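Local coordinates for glycerol uptake operon antiterminator-related protein (Thermotoga maritima, PDB 1VKF), which is of unproven function but probably acts as a glycerol-3-phosphate-responsive regulator of transcription antitermination, built on a TIM barrel, at residues L107-L112 with V132-G137; V61-V66 with I87-P92; A20-D25 with S175-I180. All blocks are in the same frame, centred on the assembly; numbering follows the deposited sequence. Where two conformers were deposited one is given.

Contact 1: L107-L112 with V132-G137; sequences LRFFAL and VEVLPG
R108 and E133 pair side by side on two neighbouring parallel strands of the TIM barrel, 105-110 and 131-135, which helix 114-127 connects into a beta-alpha-beta unit. R108, F110, E133 and L135 lie on the inner face of the sheet, F110 at its exposed end, while L107, F109, V132 and V134 turn outward to the helices. R108 CB comes no nearer than 4.2 Å, to E133 O. CG and CD then run alongside the E133 carboxylate, CG coming 3.7 Å from OE1. NE makes the salt bridge, 3.0 Å from that same OE1, though its hydrogen bond is weak because the N-H points poorly (132°). The guanidinium and carboxylate planes stand 77° apart, which fits a grip by one oxygen rather than a two-pronged pair. The chain bends at chi3 (125°), and this lays the guanidinium over L135: CD1 sits above the centre of one face, and CD2 is 3.5 Å from NH2. NH1 meets the edge of the F110 ring in its plane. A bound citrate comes to about 3 Å from the R108 side chain, nearest atoms. With an alanine in place of R108, E133 OE1 would probably lose its positive mate and the L135 methyls the flat group lying over them. On the helix-facing side V132 CG1 comes in at the edge of the F109 ring, 3.5 Å from F109 CB, and A111 CB packs on V134 CG1; V143 of helix 140-144 touches F109, A111 and V134. The strands part after A111, the centre of an inverse gamma turn, and before the cis peptide of P136. The last bond between them runs from A111 N to L135 O, 2.8 Å.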
# COMPACT_ATOMS: atom_id res chain seq x y z
N LEU A 107 -5.68 3.53 1.17
CA LEU A 107 -5.44 4.90 1.59
C LEU A 107 -4.33 4.90 2.62
O LEU A 107 -4.43 4.20 3.63
CB LEU A 107 -6.68 5.56 2.18
CG LEU A 107 -6.48 7.04 2.57
CD1 LEU A 107 -6.34 7.95 1.39
CD2 LEU A 107 -7.67 7.50 3.43
N ARG A 108 -3.29 5.67 2.35
CA ARG A 108 -2.20 5.88 3.31
C ARG A 108 -2.65 6.82 4.43
O ARG A 108 -3.49 7.71 4.22
CB ARG A 108 -0.98 6.46 2.64
CG ARG A 108 -0.30 5.58 1.61
CD ARG A 108 1.04 6.17 1.11
NE ARG A 108 2.10 5.21 1.31
CZ ARG A 108 3.33 5.46 1.74
NH1 ARG A 108 3.73 6.68 1.99
NH2 ARG A 108 4.18 4.43 1.89
N PHE A 109 -2.07 6.61 5.62
CA PHE A 109 -2.46 7.26 6.86
C PHE A 109 -1.14 7.51 7.62
O PHE A 109 -0.46 6.57 8.03
CB PHE A 109 -3.41 6.30 7.58
CG PHE A 109 -3.97 6.78 8.90
CD1 PHE A 109 -3.36 7.75 9.67
CD2 PHE A 109 -5.16 6.26 9.34
CE1 PHE A 109 -3.92 8.17 10.85
CE2 PHE A 109 -5.75 6.69 10.54
CZ PHE A 109 -5.12 7.63 11.29
N PHE A 110 -0.76 8.80 7.78
CA PHE A 110 0.46 9.15 8.47
C PHE A 110 0.08 9.39 9.96
O PHE A 110 -0.49 10.45 10.31
CB PHE A 110 1.04 10.44 7.88
CG PHE A 110 1.53 10.35 6.45
CD1 PHE A 110 1.84 9.13 5.85
CD2 PHE A 110 1.73 11.52 5.72
CE1 PHE A 110 2.30 9.09 4.53
CE2 PHE A 110 2.19 11.46 4.40
CZ PHE A 110 2.46 10.26 3.82
N ALA A 111 0.39 8.42 10.82
CA ALA A 111 -0.06 8.43 12.23
C ALA A 111 1.02 9.12 13.09
O ALA A 111 1.84 8.48 13.79
CB ALA A 111 -0.37 7.01 12.68
N LEU A 112 1.01 10.46 13.01
CA LEU A 112 2.08 11.28 13.54
C LEU A 112 1.84 11.72 14.99
O LEU A 112 2.78 11.83 15.75
CB LEU A 112 2.27 12.50 12.63
CG LEU A 112 2.84 12.16 11.23
CD1 LEU A 112 2.61 13.29 10.24
CD2 LEU A 112 4.30 11.83 11.40
N VAL A 132 -6.44 0.43 4.97
CA VAL A 132 -5.63 1.58 5.29
C VAL A 132 -4.19 1.12 5.52
O VAL A 132 -3.99 0.10 6.18
CB VAL A 132 -6.12 2.28 6.60
CG1 VAL A 132 -5.29 3.49 6.85
CG2 VAL A 132 -7.57 2.65 6.52
N GLU A 133 -3.22 1.85 4.99
CA GLU A 133 -1.80 1.66 5.29
C GLU A 133 -1.33 2.73 6.27
O GLU A 133 -1.33 3.92 5.95
CB GLU A 133 -0.96 1.67 4.03
CG GLU A 133 0.54 1.35 4.28
CD GLU A 133 1.34 1.38 3.00
OE1 GLU A 133 1.44 2.47 2.42
OE2 GLU A 133 1.88 0.33 2.64
N VAL A 134 -0.93 2.28 7.43
CA VAL A 134 -0.53 3.19 8.52
C VAL A 134 0.98 3.23 8.63
O VAL A 134 1.63 2.19 8.76
CB VAL A 134 -1.12 2.78 9.85
CG1 VAL A 134 -0.59 3.68 10.97
CG2 VAL A 134 -2.65 2.78 9.78
N LEU A 135 1.52 4.44 8.63
CA LEU A 135 2.95 4.68 8.77
C LEU A 135 3.23 5.63 9.95
O LEU A 135 2.42 6.54 10.21
CB LEU A 135 3.53 5.31 7.51
CG LEU A 135 3.29 4.57 6.17
CD1 LEU A 135 2.10 5.09 5.46
CD2 LEU A 135 4.57 4.75 5.35
N PRO A 136 4.35 5.44 10.66
CA PRO A 136 5.25 4.29 10.51
C PRO A 136 4.64 3.04 11.17
O PRO A 136 3.61 3.08 11.87
CB PRO A 136 6.50 4.72 11.27
CG PRO A 136 5.94 5.63 12.40
CD PRO A 136 4.78 6.31 11.76
N GLY A 137 5.27 1.89 10.98
CA GLY A 137 4.69 0.64 11.38
C GLY A 137 4.48 0.45 12.89
O GLY A 137 3.51 -0.18 13.28

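Contact 2: V61-V66 with I87-P92; sequences VDMDFV and IITIKP
The D64 carboxylate gives both oxygens to the 87-92 segment, each on its syn side, where parallel strands 58-62 and 86-89 of the TIM barrel end and give way to loops. T89 OG1 donates to OD1 over 2.8 Å, 17° out of the carboxylate plane, while the backbone N of I90 reaches the syn lone pair of OD2, also at 2.8 Å and nearly straight (167°). Two bonds on two different atoms fix the rotation of the group. The second carboxylate, on D62, is used the other way: its OD1 is met on the anti side by D64 N, forming an Asx turn that probably helps to position D64. Below these groups the sheet pairing is short, V61 beside I87 and D62 beside I88. I88 N bonds to V61 O, and M63 N donates to I88 O at 3.2 Å. D62 and I88 face the barrel interior, where I88 touches R108; V61 and I87 face helix 73-82, each meeting V79. M63, a selenomethionine, starts with CG between its backbone N and carbonyl carbon (chi1 70°), which carries its chain alongside T89 before it bends at chi3 and sets SE 4.0 Å from I87 CD1. A75 and I76 of helix 73-82 pack on it as well. K91 is the N-cap residue of helix 92-100, whose N94 ND2 also bonds to T89 OG1. That hydroxyl closes an ST turn too, accepting from K91 N at 3.1 Å.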
# COMPACT_ATOMS: atom_id res chain seq x y z
N VAL A 61 -0.14 -0.17 -7.04
CA VAL A 61 0.79 0.84 -7.45
C VAL A 61 0.55 2.11 -6.64
O VAL A 61 -0.58 2.57 -6.56
CB VAL A 61 0.60 1.21 -8.94
CG1 VAL A 61 1.48 2.38 -9.34
CG2 VAL A 61 0.94 0.00 -9.77
N ASP A 62 1.59 2.68 -6.07
CA ASP A 62 1.47 3.99 -5.42
C ASP A 62 1.46 5.06 -6.49
O ASP A 62 2.50 5.45 -7.02
CB ASP A 62 2.63 4.26 -4.46
CG ASP A 62 2.43 5.56 -3.68
OD1 ASP A 62 1.66 6.42 -4.14
OD2 ASP A 62 3.00 5.80 -2.60
N MSE A 63 0.28 5.47 -6.87
CA MSE A 63 0.05 6.34 -7.99
C MSE A 63 0.65 7.73 -7.71
O MSE A 63 1.04 8.46 -8.64
CB MSE A 63 -1.41 6.36 -8.38
CG MSE A 63 -2.25 7.05 -7.38
SE MSE A 63 -4.12 7.13 -7.96
CE MSE A 63 -3.90 8.60 -9.35
N ASP A 64 0.85 8.05 -6.43
CA ASP A 64 1.43 9.35 -6.11
C ASP A 64 2.90 9.45 -6.43
O ASP A 64 3.43 10.57 -6.44
CB ASP A 64 1.29 9.63 -4.60
CG ASP A 64 -0.11 9.57 -4.08
OD1 ASP A 64 -1.11 9.68 -4.82
OD2 ASP A 64 -0.29 9.48 -2.82
N PHE A 65 3.57 8.33 -6.69
CA PHE A 65 5.00 8.33 -6.96
C PHE A 65 5.37 7.77 -8.35
O PHE A 65 6.53 7.43 -8.60
CB PHE A 65 5.73 7.62 -5.81
CG PHE A 65 5.69 8.40 -4.52
CD1 PHE A 65 6.69 9.31 -4.20
CD2 PHE A 65 4.60 8.29 -3.67
CE1 PHE A 65 6.61 10.06 -3.01
CE2 PHE A 65 4.52 9.01 -2.50
CZ PHE A 65 5.53 9.91 -2.17
N VAL A 66 4.39 7.74 -9.26
CA VAL A 66 4.63 7.38 -10.66
C VAL A 66 5.02 8.71 -11.32
O VAL A 66 4.17 9.63 -11.48
CB VAL A 66 3.38 6.80 -11.33
CG1 VAL A 66 3.63 6.53 -12.80
CG2 VAL A 66 2.88 5.52 -10.63
N ILE A 87 -4.61 0.60 -6.53
CA ILE A 87 -3.81 1.74 -6.27
C ILE A 87 -3.63 1.98 -4.78
O ILE A 87 -4.45 1.62 -3.98
CB ILE A 87 -4.34 3.01 -6.96
CG1 ILE A 87 -5.69 3.42 -6.43
CG2 ILE A 87 -4.42 2.83 -8.51
CD1 ILE A 87 -5.64 4.46 -5.41
N ILE A 88 -2.56 2.68 -4.46
CA ILE A 88 -2.26 3.23 -3.14
C ILE A 88 -2.10 4.74 -3.32
O ILE A 88 -1.58 5.20 -4.32
CB ILE A 88 -0.90 2.71 -2.66
CG1 ILE A 88 -0.95 1.19 -2.44
CG2 ILE A 88 -0.48 3.37 -1.35
CD1 ILE A 88 0.39 0.56 -2.58
N THR A 89 -2.61 5.51 -2.38
CA THR A 89 -2.52 6.95 -2.47
C THR A 89 -2.75 7.57 -1.08
O THR A 89 -3.38 6.95 -0.25
CB THR A 89 -3.62 7.49 -3.46
OG1 THR A 89 -3.48 8.90 -3.63
CG2 THR A 89 -5.03 7.30 -2.94
N ILE A 90 -2.23 8.77 -0.90
CA ILE A 90 -2.51 9.60 0.31
C ILE A 90 -3.66 10.59 0.05
O ILE A 90 -4.10 11.27 0.97
CB ILE A 90 -1.21 10.33 0.76
CG1 ILE A 90 -1.33 10.95 2.18
CG2 ILE A 90 -0.81 11.46 -0.18
CD1 ILE A 90 -1.30 10.01 3.25
N LYS A 91 -4.10 10.71 -1.21
CA LYS A 91 -5.12 11.71 -1.60
C LYS A 91 -6.51 11.14 -1.54
O LYS A 91 -6.84 10.30 -2.38
CB LYS A 91 -4.87 12.21 -3.02
CG LYS A 91 -3.48 12.79 -3.29
CD LYS A 91 -3.21 14.10 -2.56
CE LYS A 91 -1.76 14.56 -2.75
NZ LYS A 91 -1.39 15.80 -1.98
N PRO A 92 -7.35 11.57 -0.58
CA PRO A 92 -8.73 11.09 -0.49
C PRO A 92 -9.53 11.16 -1.78
O PRO A 92 -10.34 10.25 -2.03
CB PRO A 92 -9.36 12.02 0.57
CG PRO A 92 -8.25 12.51 1.33
CD PRO A 92 -7.06 12.58 0.45

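Contact 3: A20-D25 with S175-I180; sequences ALWDMD and STSSRI. With CIT (citric acid), chain E.
S177 carries OG between its backbone N and carbonyl carbon (chi1 69°), and W22 holds CG anti to its carbonyl carbon (chi1 -81°). These turns put hydroxyl and indole N-H onto the same citrate, while S177 CB meets the indole edge at CD1. NE1 of W22 splits its proton between citrate O5 and O7, at 2.9 and 3.0 Å. S177 OG donates to O5 over 2.6 Å and S177 N to O6 over 2.8 Å; S175 OG reaches O1. The citrate probably came from the crystallisation liquor, but it marks a polar pocket, consistent with a phosphate-ligand site as in other TIM barrels. Behind it A20 N bonds to T176 O at 2.9 Å. The A20 carbonyl oxygen finds no polar partner and is covered by S177 CB, 3.1 Å away. R179 NH1 bonds in plane to a lone pair of S177 O, and a water accepts from R179 NH2 and probably donates to D23 O. Here strand 16-21 meets strand 173-176 and closes the barrel. Strand 34-41 lies on the far side of 16-21, strand 151-155 beyond 173-176, and L21 packs outward on L52 of helix 45-54 and W182 of helix 179-182.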
# COMPACT_ATOMS: atom_id res chain seq x y z
N ALA A 20 7.37 -4.57 -0.85
CA ALA A 20 7.51 -3.20 -1.36
C ALA A 20 8.73 -3.14 -2.30
O ALA A 20 9.86 -3.56 -1.93
CB ALA A 20 7.68 -2.23 -0.20
N LEU A 21 8.50 -2.56 -3.48
CA LEU A 21 9.52 -2.41 -4.47
C LEU A 21 9.76 -0.94 -4.75
O LEU A 21 8.83 -0.20 -5.08
CB LEU A 21 9.14 -3.12 -5.76
CG LEU A 21 9.20 -4.65 -5.70
CD1 LEU A 21 8.98 -5.16 -7.09
CD2 LEU A 21 10.50 -5.16 -5.11
N TRP A 22 11.03 -0.53 -4.67
CA TRP A 22 11.40 0.87 -4.99
C TRP A 22 12.07 0.99 -6.35
O TRP A 22 12.16 2.06 -6.93
CB TRP A 22 12.35 1.41 -3.92
CG TRP A 22 11.62 1.86 -2.74
CD1 TRP A 22 11.56 1.22 -1.51
CD2 TRP A 22 10.80 3.02 -2.63
NE1 TRP A 22 10.76 1.94 -0.65
CE2 TRP A 22 10.29 3.06 -1.31
CE3 TRP A 22 10.44 4.05 -3.52
CZ2 TRP A 22 9.45 4.07 -0.86
CZ3 TRP A 22 9.65 5.06 -3.07
CH2 TRP A 22 9.14 5.06 -1.75
N ASP A 23 12.62 -0.10 -6.83
CA ASP A 23 13.10 -0.06 -8.19
C ASP A 23 13.05 -1.43 -8.81
O ASP A 23 12.88 -2.45 -8.13
CB ASP A 23 14.49 0.60 -8.30
CG ASP A 23 15.59 -0.38 -8.11
OD1 ASP A 23 15.50 -1.07 -7.09
OD2 ASP A 23 16.56 -0.55 -8.91
N MSE A 24 13.15 -1.42 -10.12
CA MSE A 24 12.82 -2.56 -10.97
C MSE A 24 14.03 -3.06 -11.75
O MSE A 24 13.90 -3.91 -12.63
CB MSE A 24 11.72 -2.13 -11.94
CG MSE A 24 10.42 -1.89 -11.24
SE MSE A 24 9.65 -3.54 -10.48
CE MSE A 24 9.55 -4.69 -12.14
N ASP A 25 15.20 -2.53 -11.46
CA ASP A 25 16.40 -2.94 -12.21
C ASP A 25 16.90 -4.23 -11.59
O ASP A 25 17.02 -5.24 -12.28
CB ASP A 25 17.47 -1.84 -12.22
CG ASP A 25 18.61 -2.12 -13.24
OD1 ASP A 25 19.01 -3.29 -13.42
OD2 ASP A 25 19.17 -1.22 -13.91
N SER A 175 3.97 -3.93 4.82
CA SER A 175 4.62 -3.66 3.58
C SER A 175 6.06 -3.29 3.87
O SER A 175 6.34 -2.37 4.62
CB SER A 175 3.93 -2.53 2.80
OG SER A 175 4.76 -2.17 1.67
N THR A 176 7.00 -3.99 3.24
CA THR A 176 8.44 -3.73 3.44
C THR A 176 9.26 -4.17 2.25
O THR A 176 8.87 -5.11 1.53
CB THR A 176 8.94 -4.53 4.69
OG1 THR A 176 10.37 -4.40 4.86
CG2 THR A 176 8.65 -6.02 4.55
N SER A 177 10.38 -3.49 2.03
CA SER A 177 11.34 -3.86 0.94
C SER A 177 12.45 -4.79 1.46
O SER A 177 13.36 -5.19 0.69
CB SER A 177 11.94 -2.64 0.24
OG SER A 177 12.83 -1.93 1.09
N SER A 178 12.39 -5.17 2.72
CA SER A 178 13.42 -6.04 3.32
C SER A 178 13.29 -7.51 2.90
O SER A 178 12.34 -8.20 3.22
CB SER A 178 13.39 -5.92 4.86
OG SER A 178 14.13 -6.98 5.45
N ARG A 179 14.29 -7.97 2.15
CA ARG A 179 14.32 -9.32 1.66
C ARG A 179 14.37 -10.31 2.82
O ARG A 179 13.86 -11.40 2.71
CB ARG A 179 15.55 -9.50 0.75
CG ARG A 179 15.24 -9.21 -0.71
CD ARG A 179 14.67 -7.86 -1.00
NE ARG A 179 14.61 -7.62 -2.46
CZ ARG A 179 14.22 -6.48 -3.03
NH1 ARG A 179 13.83 -5.45 -2.28
NH2 ARG A 179 14.20 -6.38 -4.36
N ILE A 180 14.98 -9.91 3.94
CA ILE A 180 15.01 -10.78 5.10
C ILE A 180 13.60 -10.98 5.63
O ILE A 180 13.20 -12.10 5.91
CB ILE A 180 15.89 -10.15 6.19
CG1 ILE A 180 17.36 -10.24 5.76
CG2 ILE A 180 15.65 -10.83 7.53
CD1 ILE A 180 18.28 -9.19 6.44
C1 CIT E . 6.87 1.21 2.41
O1 CIT E . 5.76 0.65 2.32
O2 CIT E . 6.92 2.44 2.42
C2 CIT E . 8.11 0.35 2.47
C3 CIT E . 9.44 0.98 2.88
O7 CIT E . 9.78 2.17 2.16
C4 CIT E . 9.44 1.24 4.39
C5 CIT E . 10.72 1.81 4.92
O3 CIT E . 11.77 1.75 4.24
O4 CIT E . 10.78 2.37 6.05
C6 CIT E . 10.52 -0.04 2.55
O5 CIT E . 11.29 0.15 1.53
O6 CIT E . 10.65 -1.02 3.35
O HOH W 1 13.29 -2.30 -3.68
O HOH W 2 14.12 -3.85 -6.11

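All three contacts join neighbouring strands of one parallel barrel sheet. Along the chain contact 2 closes before contact 1 opens, and both fall between the two halves of contact 3, which brings the first strand against the last. Contacts 1 and 2 are immediate neighbours, their centres about 13 Å apart: strands 86-89 and 105-110 pair directly, and R108 N probably bonds to T89 O. Contact 3 lies across the barrel, its centre about 18 Å from that of contact 1 and about 17 Å from that of contact 2. Even so, E133 OE2 packs on S175 CB, and R108 approaches the citrate held by contact 3, so residues far apart in sequence line one pocket.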